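Local coordinates for protein EH1AB1 (Metagenome, PDB 6I8F) that hydrolyses esters, probably through a serine nucleophile of an alpha/beta-hydrolase fold, at residues M15-M27 with G297-Q311. Sequence-based numbering, arbitrary orientation.
Sequences MLLPETRNLLDLM and GTIHGFFSLTRFLSQ
Leu17 N donates a nearly straight hydrogen bond to Gly297 O (3.0 Å). Leu17 is the N-cap residue of helix 18-32. Its CD1 rests on Gln311 CG (3.5 Å), the two side chains crossing at about a right angle. The amide end of Gln311 has its partner in the dimer: OE1 accepts a hydrogen bond from Lys289 NZ of the second subunit.

The Glu19 carboxylate accepts from two successive backbone amides, those of Ser310 and Gln311, where helix 310-327 starts. Glu19 OE2 takes Gln311 N (3.0 Å) on its syn lone pair. Glu19 OE1 takes Ser310 N (2.9 Å) on the syn side, but 31° out of plane and with a more bent bond. CG stands between the backbone N and the carbonyl carbon (chi1 66°), and the extended chain beyond it carries the carboxylate to these amides. A glutamine in its place has no negative charge and a single acceptor oxygen, and would probably leave one of the two amides at this helix start without its mate.

Thr20 OG1 is the second donor to Gly297 O (2.7 Å). A water links this hydroxyl to Glu19 OE2 and Thr298 OG1. Thr20 CG2 packs against Ile299 CG2 (3.6 Å). Here the N-terminal helix lies against the chain carrying His300, which bonds to Ser175 and Asp270 in an arrangement consistent with the catalytic triad of an alpha/beta hydrolase.

Leu23 CG is anti to the backbone N (chi1 -180°), which helps direct its two methyls to different partners in segment 297-311. Leu23 CD1 lies over one face of the Phe308 ring, displaced toward CG, in a CH-pi contact 4.1 Å from the centroid. CD2 enters the apolar group of Ile299, Leu305 and Leu309. Leu24 CD2 touches the same Ile299 through CD1 (4.1 Å), the two side chains running past each other in opposite directions. Leu26 CD1 meets Phe308 CE1 (4.0 Å) obliquely.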
loop_
_atom_site.group_PDB
_atom_site.type_symbol
_atom_site.label_atom_id
_atom_site.label_comp_id
_atom_site.label_asym_id
_atom_site.label_seq_id
_atom_site.Cartn_x
_atom_site.Cartn_y
_atom_site.Cartn_z
ATOM N N MET A 15 -23.102 -5.802 -1.100
ATOM C CA MET A 15 -21.798 -5.061 -1.064
ATOM C C MET A 15 -20.985 -5.403 0.198
ATOM O O MET A 15 -19.762 -5.442 0.138
ATOM C CB MET A 15 -22.029 -3.548 -1.124
ATOM C CG MET A 15 -22.764 -2.988 0.078
ATOM S SD MET A 15 -22.797 -1.187 0.092
ATOM C CE MET A 15 -21.060 -0.845 0.369
ATOM N N LEU A 16 -21.659 -5.624 1.336
ATOM C CA LEU A 16 -20.999 -5.877 2.618
ATOM C C LEU A 16 -20.525 -7.329 2.678
ATOM O O LEU A 16 -21.221 -8.234 2.214
ATOM C CB LEU A 16 -21.975 -5.605 3.764
ATOM C CG LEU A 16 -22.498 -4.177 3.855
ATOM C CD1 LEU A 16 -23.766 -4.118 4.689
ATOM C CD2 LEU A 16 -21.426 -3.264 4.424
ATOM N N LEU A 17 -19.346 -7.536 3.272
ATOM C CA LEU A 17 -18.841 -8.865 3.517
ATOM C C LEU A 17 -19.718 -9.557 4.557
ATOM O O LEU A 17 -20.292 -8.910 5.432
ATOM C CB LEU A 17 -17.394 -8.785 4.010
ATOM C CG LEU A 17 -16.361 -8.283 3.005
ATOM C CD1 LEU A 17 -15.050 -7.964 3.715
ATOM C CD2 LEU A 17 -16.141 -9.315 1.909
ATOM N N PRO A 18 -19.817 -10.902 4.516
ATOM C CA PRO A 18 -20.534 -11.655 5.544
ATOM C C PRO A 18 -20.215 -11.232 6.988
ATOM O O PRO A 18 -21.144 -10.977 7.761
ATOM C CB PRO A 18 -20.090 -13.102 5.284
ATOM C CG PRO A 18 -19.824 -13.139 3.796
ATOM C CD PRO A 18 -19.265 -11.768 3.462
ATOM N N GLU A 19 -18.923 -11.151 7.346
ATOM C CA GLU A 19 -18.526 -10.809 8.738
ATOM C C GLU A 19 -19.051 -9.414 9.109
ATOM O O GLU A 19 -19.421 -9.161 10.252
ATOM C CB GLU A 19 -17.009 -10.923 8.941
ATOM C CG GLU A 19 -16.172 -9.907 8.155
ATOM C CD GLU A 19 -14.685 -9.926 8.483
ATOM O OE1 GLU A 19 -14.226 -10.943 9.054
ATOM O OE2 GLU A 19 -13.993 -8.903 8.213
ATOM N N THR A 20 -19.084 -8.507 8.133
ATOM C CA THR A 20 -19.572 -7.158 8.347
ATOM C C THR A 20 -21.079 -7.186 8.644
ATOM O O THR A 20 -21.531 -6.639 9.645
ATOM C CB THR A 20 -19.260 -6.245 7.152
ATOM O OG1 THR A 20 -17.893 -6.415 6.766
ATOM C CG2 THR A 20 -19.528 -4.793 7.469
ATOM N N ARG A 21 -21.841 -7.801 7.740
ATOM C CA ARG A 21 -23.294 -8.026 7.905
ATOM C C ARG A 21 -23.575 -8.656 9.280
ATOM O O ARG A 21 -24.451 -8.196 10.006
ATOM C CB ARG A 21 -23.829 -8.916 6.778
ATOM C CG ARG A 21 -24.960 -8.284 5.980
ATOM C CD ARG A 21 -25.276 -9.011 4.682
ATOM N NE ARG A 21 -24.126 -9.174 3.794
ATOM C CZ ARG A 21 -23.699 -10.340 3.315
ATOM N NH1 ARG A 21 -24.312 -11.464 3.649
ATOM N NH2 ARG A 21 -22.669 -10.383 2.491
ATOM N N ASN A 22 -22.816 -9.705 9.623
ATOM C CA ASN A 22 -22.976 -10.409 10.896
ATOM C C ASN A 22 -22.816 -9.423 12.056
ATOM O O ASN A 22 -23.631 -9.441 12.986
ATOM C CB ASN A 22 -22.027 -11.600 11.040
ATOM C CG ASN A 22 -22.436 -12.777 10.180
ATOM O OD1 ASN A 22 -23.562 -12.830 9.680
ATOM N ND2 ASN A 22 -21.528 -13.720 9.990
ATOM N N LEU A 23 -21.795 -8.557 11.996
ATOM C CA LEU A 23 -21.579 -7.593 13.080
ATOM C C LEU A 23 -22.745 -6.596 13.151
ATOM O O LEU A 23 -23.171 -6.209 14.244
ATOM C CB LEU A 23 -20.260 -6.834 12.905
ATOM C CG LEU A 23 -19.981 -5.818 14.012
ATOM C CD1 LEU A 23 -19.894 -6.509 15.371
ATOM C CD2 LEU A 23 -18.713 -5.020 13.748
ATOM N N LEU A 24 -23.207 -6.129 11.988
ATOM C CA LEU A 24 -24.285 -5.138 11.943
ATOM C C LEU A 24 -25.577 -5.749 12.509
ATOM O O LEU A 24 -26.305 -5.069 13.233
ATOM C CB LEU A 24 -24.477 -4.641 10.507
ATOM C CG LEU A 24 -23.332 -3.807 9.937
ATOM C CD1 LEU A 24 -23.650 -3.378 8.516
ATOM C CD2 LEU A 24 -23.033 -2.592 10.803
ATOM N N ASP A 25 -25.834 -7.029 12.206
ATOM C CA ASP A 25 -26.972 -7.757 12.792
ATOM C C ASP A 25 -26.837 -7.790 14.324
ATOM O O ASP A 25 -27.830 -7.614 15.034
ATOM C CB ASP A 25 -27.091 -9.175 12.233
ATOM C CG ASP A 25 -27.537 -9.239 10.785
ATOM O OD1 ASP A 25 -28.073 -8.237 10.289
ATOM O OD2 ASP A 25 -27.329 -10.293 10.165
ATOM N N LEU A 26 -25.609 -7.993 14.826
ATOM C CA LEU A 26 -25.349 -8.019 16.268
ATOM C C LEU A 26 -25.689 -6.674 16.910
ATOM O O LEU A 26 -26.310 -6.626 17.975
ATOM C CB LEU A 26 -23.887 -8.371 16.550
ATOM C CG LEU A 26 -23.668 -9.776 17.101
ATOM C CD1 LEU A 26 -22.185 -10.045 17.320
ATOM C CD2 LEU A 26 -24.452 -9.978 18.395
ATOM N N MET A 27 -25.229 -5.591 16.288
ATOM C CA MET A 27 -25.476 -4.258 16.811
ATOM C C MET A 27 -26.984 -3.962 16.788
ATOM O O MET A 27 -27.509 -3.310 17.693
ATOM C CB MET A 27 -24.710 -3.219 15.993
ATOM C CG MET A 27 -23.203 -3.336 16.171
ATOM S SD MET A 27 -22.263 -2.363 14.961
ATOM C CE MET A 27 -20.688 -2.250 15.807
ATOM N N GLY A 297 -16.494 -3.399 1.478
ATOM C CA GLY A 297 -17.394 -4.314 2.187
ATOM C C GLY A 297 -17.182 -4.337 3.697
ATOM O O GLY A 297 -17.702 -5.224 4.355
ATOM N N THR A 298 -16.430 -3.377 4.253
ATOM C CA THR A 298 -16.290 -3.253 5.707
ATOM C C THR A 298 -16.630 -1.816 6.110
ATOM O O THR A 298 -16.855 -0.958 5.248
ATOM C CB THR A 298 -14.906 -3.691 6.207
ATOM O OG1 THR A 298 -14.965 -3.815 7.634
ATOM C CG2 THR A 298 -13.800 -2.743 5.795
ATOM N N ILE A 299 -16.638 -1.570 7.424
ATOM C CA ILE A 299 -17.206 -0.372 7.997
ATOM C C ILE A 299 -16.134 0.404 8.757
ATOM O O ILE A 299 -15.134 -0.153 9.181
ATOM C CB ILE A 299 -18.375 -0.717 8.946
ATOM C CG1 ILE A 299 -17.942 -1.695 10.040
ATOM C CG2 ILE A 299 -19.568 -1.229 8.153
ATOM C CD1 ILE A 299 -18.996 -1.947 11.097
ATOM N N HIS A 300 -16.436 1.681 8.991
ATOM C CA HIS A 300 -15.671 2.515 9.870
ATOM C C HIS A 300 -15.517 1.809 11.226
ATOM O O HIS A 300 -16.489 1.294 11.776
ATOM C CB HIS A 300 -16.348 3.880 10.010
ATOM C CG HIS A 300 -15.449 4.917 10.577
ATOM N ND1 HIS A 300 -14.512 5.591 9.796
ATOM C CD2 HIS A 300 -15.313 5.376 11.843
ATOM C CE1 HIS A 300 -13.850 6.436 10.569
ATOM N NE2 HIS A 300 -14.329 6.325 11.833
ATOM N N GLY A 301 -14.286 1.797 11.749
ATOM C CA GLY A 301 -13.961 1.169 13.035
ATOM C C GLY A 301 -13.300 -0.191 12.897
ATOM O O GLY A 301 -12.770 -0.700 13.875
ATOM N N PHE A 302 -13.313 -0.788 11.693
ATOM C CA PHE A 302 -12.936 -2.200 11.522
ATOM C C PHE A 302 -11.473 -2.463 11.927
ATOM O O PHE A 302 -11.131 -3.584 12.247
ATOM C CB PHE A 302 -13.211 -2.673 10.091
ATOM C CG PHE A 302 -12.176 -2.330 9.046
ATOM C CD1 PHE A 302 -12.130 -1.074 8.459
ATOM C CD2 PHE A 302 -11.289 -3.295 8.592
ATOM C CE1 PHE A 302 -11.190 -0.780 7.478
ATOM C CE2 PHE A 302 -10.351 -3.001 7.613
ATOM C CZ PHE A 302 -10.311 -1.745 7.048
ATOM N N PHE A 303 -10.625 -1.426 11.896
ATOM C CA PHE A 303 -9.172 -1.520 12.157
ATOM C C PHE A 303 -8.930 -1.979 13.597
ATOM O O PHE A 303 -7.913 -2.603 13.886
ATOM C CB PHE A 303 -8.488 -0.170 11.893
ATOM C CG PHE A 303 -6.980 -0.173 11.774
ATOM C CD1 PHE A 303 -6.189 0.343 12.788
ATOM C CD2 PHE A 303 -6.354 -0.612 10.619
ATOM C CE1 PHE A 303 -4.806 0.381 12.672
ATOM C CE2 PHE A 303 -4.972 -0.561 10.491
ATOM C CZ PHE A 303 -4.198 -0.069 11.521
ATOM N N SER A 304 -9.861 -1.652 14.497
ATOM C CA SER A 304 -9.712 -2.031 15.887
ATOM C C SER A 304 -10.855 -2.931 16.373
ATOM O O SER A 304 -10.799 -3.365 17.502
ATOM C CB SER A 304 -9.554 -0.818 16.761
ATOM O OG SER A 304 -10.697 0.005 16.675
ATOM N N LEU A 305 -11.838 -3.248 15.523
ATOM C CA LEU A 305 -12.915 -4.196 15.889
ATOM C C LEU A 305 -12.532 -5.616 15.475
ATOM O O LEU A 305 -13.354 -6.368 14.935
ATOM C CB LEU A 305 -14.229 -3.774 15.230
ATOM C CG LEU A 305 -14.883 -2.542 15.841
ATOM C CD1 LEU A 305 -15.929 -1.964 14.894
ATOM C CD2 LEU A 305 -15.500 -2.873 17.191
ATOM N N THR A 306 -11.300 -6.009 15.808
ATOM C CA THR A 306 -10.676 -7.164 15.203
ATOM C C THR A 306 -11.103 -8.468 15.891
ATOM O O THR A 306 -10.703 -9.532 15.454
ATOM C CB THR A 306 -9.163 -6.948 15.154
ATOM O OG1 THR A 306 -8.711 -6.518 16.436
ATOM C CG2 THR A 306 -8.792 -5.921 14.104
ATOM N N ARG A 307 -11.933 -8.393 16.938
ATOM C CA ARG A 307 -12.594 -9.585 17.486
ATOM C C ARG A 307 -13.630 -10.111 16.488
ATOM O O ARG A 307 -13.776 -11.323 16.314
ATOM C CB ARG A 307 -13.301 -9.266 18.803
ATOM C CG ARG A 307 -14.126 -10.422 19.344
ATOM C CD ARG A 307 -14.703 -10.066 20.691
ATOM N NE ARG A 307 -15.662 -11.071 21.101
ATOM C CZ ARG A 307 -16.341 -11.045 22.237
ATOM N NH1 ARG A 307 -16.177 -10.039 23.085
ATOM N NH2 ARG A 307 -17.179 -12.039 22.506
ATOM N N PHE A 308 -14.324 -9.179 15.827
ATOM C CA PHE A 308 -15.461 -9.464 14.972
ATOM C C PHE A 308 -15.094 -9.440 13.489
ATOM O O PHE A 308 -15.720 -10.162 12.722
ATOM C CB PHE A 308 -16.574 -8.452 15.228
ATOM C CG PHE A 308 -17.073 -8.476 16.644
ATOM C CD1 PHE A 308 -17.860 -9.528 17.090
ATOM C CD2 PHE A 308 -16.709 -7.487 17.541
ATOM C CE1 PHE A 308 -18.322 -9.557 18.398
ATOM C CE2 PHE A 308 -17.148 -7.536 18.853
ATOM C CZ PHE A 308 -17.958 -8.566 19.276
ATOM N N LEU A 309 -14.142 -8.579 13.094
ATOM C CA LEU A 309 -13.831 -8.346 11.679
ATOM C C LEU A 309 -12.366 -8.718 11.400
ATOM O O LEU A 309 -11.431 -7.977 11.728
ATOM C CB LEU A 309 -14.129 -6.886 11.313
ATOM C CG LEU A 309 -15.552 -6.397 11.592
ATOM C CD1 LEU A 309 -15.719 -4.934 11.218
ATOM C CD2 LEU A 309 -16.584 -7.249 10.864
ATOM N N SER A 310 -12.190 -9.878 10.761
ATOM C CA SER A 310 -10.904 -10.357 10.276
ATOM C C SER A 310 -10.233 -9.350 9.339
ATOM O O SER A 310 -9.007 -9.318 9.267
ATOM C CB SER A 310 -11.079 -11.658 9.552
ATOM O OG SER A 310 -11.322 -12.671 10.499
ATOM N N GLN A 311 -11.040 -8.607 8.567
ATOM C CA GLN A 311 -10.509 -7.636 7.622
ATOM C C GLN A 311 -9.643 -6.641 8.406
ATOM O O GLN A 311 -8.640 -6.133 7.905
ATOM C CB GLN A 311 -11.642 -6.933 6.866
ATOM C CG GLN A 311 -12.248 -7.757 5.740
ATOM C CD GLN A 311 -11.269 -7.992 4.616
ATOM O OE1 GLN A 311 -10.820 -7.066 3.946
ATOM N NE2 GLN A 311 -10.900 -9.244 4.423
HETATM O O HOH W 1 -15.188 -6.539 7.607
#